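Local coordinates for protein oligopeptide ABC transporter OppAIV (Borrelia burgdorferi B31, PDB 4GL8) that probably binds oligopeptides outside the cytoplasmic membrane as the solute-binding component of an ABC transporter that takes up peptides, at residues Asp279-Leu293 with Ala492-Asn506. Numbering follows the deposited sequence.
Sequences DYYSMGINSTSFYSL and AVFLNITSSSYLFRN
Strands 280-285 and 287-293 both pair antiparallel with the long strand 492-504, at 155° and 135° to it, through hydrogen bonds running from Phe504 N to Asp279 O at one end to Val493 N and Tyr291 O at the other. The corner at Asn286, an inverse gamma turn, shifts the register by two residues, yet Thr498 spans it, its O accepting from Ile285 N and its N donating to Ser287 O. One strand thus carries the pairing past the turn, where Ser287 packs on a modified side chain of the bound peptide. A classic beta bulge follows: Leu495 N (3.0 Å) and Asn496 N (3.3 Å) both donate to Ser289 O.

Tyr280, its CG anti to the backbone N, leans diagonally across to the partner strand, where its OH shares a 2.5 Å hydrogen bond with Ser501 OG, the pair of Ser282. On the other face, Asn506 ND2 donates to Tyr281 OH at 2.9 Å, with the hydroxyl near the amide plane. The rings of Phe290 and Phe494 lean the same way from the sheet, planes 55° apart, with Phe290 CB 3.7 Å from Phe494 CD1. Tyr291 CD1 packs on Leu495 CD1 at 3.8 Å. Two waters bridge the strands, one between Ser287 OG and Thr498 OG1, the other between Ser289 OG and Asn496 ND2.

Beyond the pair, strand 422-428 lines the other edge of strand 287-293, helix 380-397 covers Tyr291 and Leu495, and helix 315-323 packs on Asn496.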
# COMPACT_ATOMS: atom_id res chain seq x y z
N ASP A 279 -17.74 -0.84 -19.77
CA ASP A 279 -17.08 -1.75 -18.85
C ASP A 279 -15.85 -1.10 -18.21
O ASP A 279 -15.03 -1.80 -17.63
CB ASP A 279 -16.73 -3.07 -19.55
CG ASP A 279 -15.79 -2.90 -20.73
OD1 ASP A 279 -15.54 -3.92 -21.42
OD2 ASP A 279 -15.29 -1.78 -20.97
N TYR A 280 -15.75 0.22 -18.31
CA TYR A 280 -14.66 0.99 -17.72
C TYR A 280 -15.14 1.63 -16.43
O TYR A 280 -16.27 2.13 -16.36
CB TYR A 280 -14.17 2.08 -18.68
CG TYR A 280 -13.15 3.05 -18.10
CD1 TYR A 280 -11.79 2.75 -18.11
CD2 TYR A 280 -13.55 4.28 -17.56
CE1 TYR A 280 -10.85 3.63 -17.58
CE2 TYR A 280 -12.63 5.17 -17.04
CZ TYR A 280 -11.28 4.84 -17.05
OH TYR A 280 -10.37 5.70 -16.53
N TYR A 281 -14.27 1.63 -15.43
CA TYR A 281 -14.55 2.18 -14.12
C TYR A 281 -13.38 3.05 -13.70
O TYR A 281 -12.26 2.86 -14.16
CB TYR A 281 -14.68 1.08 -13.11
CG TYR A 281 -15.86 0.17 -13.27
CD1 TYR A 281 -15.90 -0.79 -14.30
CD2 TYR A 281 -16.93 0.20 -12.38
CE1 TYR A 281 -16.97 -1.65 -14.43
CE2 TYR A 281 -18.01 -0.67 -12.51
CZ TYR A 281 -18.01 -1.59 -13.55
OH TYR A 281 -19.07 -2.47 -13.69
N SER A 282 -13.65 3.98 -12.80
CA SER A 282 -12.63 4.92 -12.36
C SER A 282 -13.04 5.49 -11.03
O SER A 282 -14.21 5.81 -10.83
CB SER A 282 -12.47 6.05 -13.39
OG SER A 282 -11.43 6.89 -12.97
N MET A 283 -12.07 5.62 -10.13
CA MET A 283 -12.35 6.21 -8.84
C MET A 283 -11.12 6.85 -8.25
O MET A 283 -10.01 6.32 -8.40
CB MET A 283 -12.85 5.14 -7.86
CG MET A 283 -13.42 5.73 -6.59
SD MET A 283 -14.20 4.53 -5.51
CE MET A 283 -15.80 4.34 -6.30
N GLY A 284 -11.32 7.99 -7.59
CA GLY A 284 -10.34 8.55 -6.69
C GLY A 284 -10.07 7.56 -5.53
O GLY A 284 -11.01 7.11 -4.89
N ILE A 285 -8.81 7.23 -5.28
CA ILE A 285 -8.49 6.31 -4.17
C ILE A 285 -7.57 6.96 -3.14
O ILE A 285 -7.03 8.03 -3.39
CB ILE A 285 -7.88 4.98 -4.67
CG1 ILE A 285 -6.67 5.21 -5.57
CG2 ILE A 285 -8.93 4.15 -5.42
CD1 ILE A 285 -5.84 3.96 -5.79
N ASN A 286 -7.40 6.32 -1.97
CA ASN A 286 -6.53 6.83 -0.93
C ASN A 286 -5.09 6.45 -1.21
O ASN A 286 -4.45 5.70 -0.45
CB ASN A 286 -6.96 6.29 0.42
CG ASN A 286 -8.15 7.04 0.98
OD1 ASN A 286 -8.46 8.16 0.57
ND2 ASN A 286 -8.84 6.42 1.93
N SER A 287 -4.56 7.01 -2.27
CA SER A 287 -3.26 6.60 -2.74
C SER A 287 -2.62 7.81 -3.41
O SER A 287 -3.32 8.62 -3.98
CB SER A 287 -3.47 5.44 -3.71
OG SER A 287 -2.31 4.69 -3.83
N THR A 288 -1.30 7.96 -3.27
CA THR A 288 -0.58 9.10 -3.77
C THR A 288 0.51 8.70 -4.74
O THR A 288 1.05 7.60 -4.69
CB THR A 288 0.09 9.95 -2.65
OG1 THR A 288 1.07 9.19 -1.94
CG2 THR A 288 -0.96 10.50 -1.65
N SER A 289 0.86 9.65 -5.60
CA SER A 289 2.05 9.56 -6.46
C SER A 289 3.05 10.65 -6.03
O SER A 289 2.70 11.82 -5.89
CB SER A 289 1.66 9.72 -7.93
OG SER A 289 2.80 10.02 -8.75
N PHE A 290 4.27 10.23 -5.73
CA PHE A 290 5.37 11.15 -5.47
C PHE A 290 6.69 10.53 -5.94
O PHE A 290 6.76 9.35 -6.14
CB PHE A 290 5.43 11.59 -4.00
CG PHE A 290 5.65 10.47 -2.99
CD1 PHE A 290 6.92 10.03 -2.69
CD2 PHE A 290 4.58 9.91 -2.30
CE1 PHE A 290 7.14 9.03 -1.74
CE2 PHE A 290 4.77 8.92 -1.35
CZ PHE A 290 6.06 8.46 -1.07
N TYR A 291 7.71 11.36 -6.17
CA TYR A 291 9.04 10.85 -6.50
C TYR A 291 9.92 10.99 -5.27
O TYR A 291 10.06 12.09 -4.75
CB TYR A 291 9.62 11.62 -7.71
CG TYR A 291 9.27 11.02 -9.06
CD1 TYR A 291 8.06 10.39 -9.30
CD2 TYR A 291 10.19 11.06 -10.11
CE1 TYR A 291 7.78 9.80 -10.53
CE2 TYR A 291 9.91 10.51 -11.34
CZ TYR A 291 8.71 9.87 -11.55
OH TYR A 291 8.48 9.32 -12.80
N SER A 292 10.49 9.89 -4.79
CA SER A 292 11.42 9.93 -3.68
C SER A 292 12.81 10.34 -4.13
O SER A 292 13.19 10.15 -5.31
CB SER A 292 11.55 8.56 -3.03
OG SER A 292 10.32 8.03 -2.62
N LEU A 293 13.56 10.88 -3.16
CA LEU A 293 14.86 11.49 -3.37
C LEU A 293 15.80 10.94 -2.30
O LEU A 293 15.49 11.02 -1.13
CB LEU A 293 14.78 13.01 -3.29
CG LEU A 293 13.75 13.65 -4.22
CD1 LEU A 293 13.53 15.11 -3.85
CD2 LEU A 293 14.10 13.55 -5.69
N ALA A 492 10.36 14.77 -0.77
CA ALA A 492 9.93 14.18 -2.00
C ALA A 492 9.25 15.24 -2.88
O ALA A 492 8.87 16.32 -2.43
CB ALA A 492 8.97 13.03 -1.70
N VAL A 493 9.16 14.92 -4.16
CA VAL A 493 8.37 15.67 -5.11
C VAL A 493 6.98 15.04 -5.12
O VAL A 493 6.77 14.00 -5.70
CB VAL A 493 9.02 15.60 -6.49
CG1 VAL A 493 8.21 16.36 -7.51
CG2 VAL A 493 10.44 16.15 -6.40
N PHE A 494 6.06 15.66 -4.39
CA PHE A 494 4.69 15.18 -4.31
C PHE A 494 3.93 15.64 -5.54
O PHE A 494 3.97 16.83 -5.90
CB PHE A 494 4.03 15.70 -3.03
CG PHE A 494 4.70 15.23 -1.78
CD1 PHE A 494 4.45 13.97 -1.29
CD2 PHE A 494 5.58 16.05 -1.10
CE1 PHE A 494 5.08 13.53 -0.12
CE2 PHE A 494 6.20 15.63 0.07
CZ PHE A 494 5.97 14.37 0.55
N LEU A 495 3.22 14.72 -6.16
CA LEU A 495 2.64 14.94 -7.47
C LEU A 495 1.12 14.94 -7.54
O LEU A 495 0.52 15.87 -8.08
CB LEU A 495 3.18 13.89 -8.45
CG LEU A 495 4.68 14.01 -8.78
CD1 LEU A 495 5.16 12.80 -9.54
CD2 LEU A 495 4.95 15.25 -9.58
N ASN A 496 0.48 13.89 -7.07
CA ASN A 496 -0.98 13.87 -7.12
C ASN A 496 -1.57 12.85 -6.19
O ASN A 496 -0.85 12.03 -5.60
CB ASN A 496 -1.49 13.64 -8.54
CG ASN A 496 -0.92 12.39 -9.16
OD1 ASN A 496 -1.24 11.28 -8.73
ND2 ASN A 496 -0.07 12.56 -10.17
N ILE A 497 -2.88 12.96 -6.02
CA ILE A 497 -3.67 11.97 -5.34
C ILE A 497 -4.27 11.13 -6.44
O ILE A 497 -4.99 11.64 -7.31
CB ILE A 497 -4.83 12.61 -4.56
CG1 ILE A 497 -4.33 13.73 -3.63
CG2 ILE A 497 -5.62 11.50 -3.85
CD1 ILE A 497 -3.35 13.30 -2.54
N THR A 498 -4.02 9.84 -6.38
CA THR A 498 -4.24 8.93 -7.52
C THR A 498 -5.72 8.62 -7.77
O THR A 498 -6.50 8.57 -6.83
CB THR A 498 -3.48 7.61 -7.26
OG1 THR A 498 -2.08 7.83 -7.48
CG2 THR A 498 -3.99 6.47 -8.13
N SER A 499 -6.08 8.41 -9.03
CA SER A 499 -7.34 7.78 -9.43
C SER A 499 -7.02 6.55 -10.25
O SER A 499 -6.31 6.67 -11.23
CB SER A 499 -8.19 8.71 -10.29
OG SER A 499 -8.62 9.82 -9.50
N SER A 500 -7.54 5.39 -9.89
CA SER A 500 -7.22 4.17 -10.63
C SER A 500 -8.30 3.82 -11.65
O SER A 500 -9.46 4.12 -11.46
CB SER A 500 -7.04 3.02 -9.67
OG SER A 500 -5.74 3.04 -9.11
N SER A 501 -7.89 3.12 -12.69
CA SER A 501 -8.77 2.76 -13.80
C SER A 501 -8.96 1.25 -13.82
O SER A 501 -8.07 0.52 -13.42
CB SER A 501 -8.14 3.23 -15.12
OG SER A 501 -8.40 4.61 -15.36
N TYR A 502 -10.14 0.78 -14.22
CA TYR A 502 -10.40 -0.67 -14.29
C TYR A 502 -11.26 -1.04 -15.48
O TYR A 502 -12.12 -0.23 -15.91
CB TYR A 502 -11.14 -1.17 -13.03
CG TYR A 502 -10.60 -0.66 -11.73
CD1 TYR A 502 -9.83 -1.50 -10.89
CD2 TYR A 502 -10.87 0.63 -11.30
CE1 TYR A 502 -9.34 -1.04 -9.69
CE2 TYR A 502 -10.38 1.10 -10.09
CZ TYR A 502 -9.62 0.26 -9.29
OH TYR A 502 -9.14 0.72 -8.09
N LEU A 503 -11.05 -2.25 -16.00
CA LEU A 503 -11.98 -2.87 -16.94
C LEU A 503 -12.50 -4.12 -16.27
O LEU A 503 -11.74 -4.89 -15.71
CB LEU A 503 -11.30 -3.24 -18.28
CG LEU A 503 -10.80 -2.05 -19.12
CD1 LEU A 503 -9.83 -2.52 -20.19
CD2 LEU A 503 -11.96 -1.30 -19.75
N PHE A 504 -13.81 -4.33 -16.37
CA PHE A 504 -14.49 -5.46 -15.72
C PHE A 504 -15.71 -5.81 -16.57
O PHE A 504 -16.50 -4.94 -16.91
CB PHE A 504 -14.88 -5.05 -14.30
CG PHE A 504 -15.70 -6.06 -13.55
CD1 PHE A 504 -15.10 -7.13 -12.89
CD2 PHE A 504 -17.06 -5.89 -13.41
CE1 PHE A 504 -15.86 -8.05 -12.17
CE2 PHE A 504 -17.83 -6.80 -12.70
CZ PHE A 504 -17.23 -7.88 -12.07
N ARG A 505 -15.82 -7.09 -16.92
CA ARG A 505 -16.87 -7.59 -17.79
C ARG A 505 -18.20 -7.68 -17.03
O ARG A 505 -18.63 -8.77 -16.59
CB ARG A 505 -16.45 -8.96 -18.36
CG ARG A 505 -15.34 -8.86 -19.42
CD ARG A 505 -15.83 -8.25 -20.73
NE ARG A 505 -17.00 -8.97 -21.29
CZ ARG A 505 -16.95 -10.07 -22.05
NH1 ARG A 505 -15.80 -10.65 -22.39
NH2 ARG A 505 -18.08 -10.63 -22.44
N ASN A 506 -18.84 -6.51 -16.86
CA ASN A 506 -20.10 -6.42 -16.13
C ASN A 506 -21.30 -7.01 -16.88
O ASN A 506 -22.37 -7.15 -16.29
CB ASN A 506 -20.39 -4.98 -15.65
CG ASN A 506 -20.33 -3.95 -16.77
OD1 ASN A 506 -20.57 -4.26 -17.93
ND2 ASN A 506 -19.99 -2.71 -16.43
O HOH W 1 -1.08 5.20 -6.55
O HOH W 2 1.76 10.62 -11.18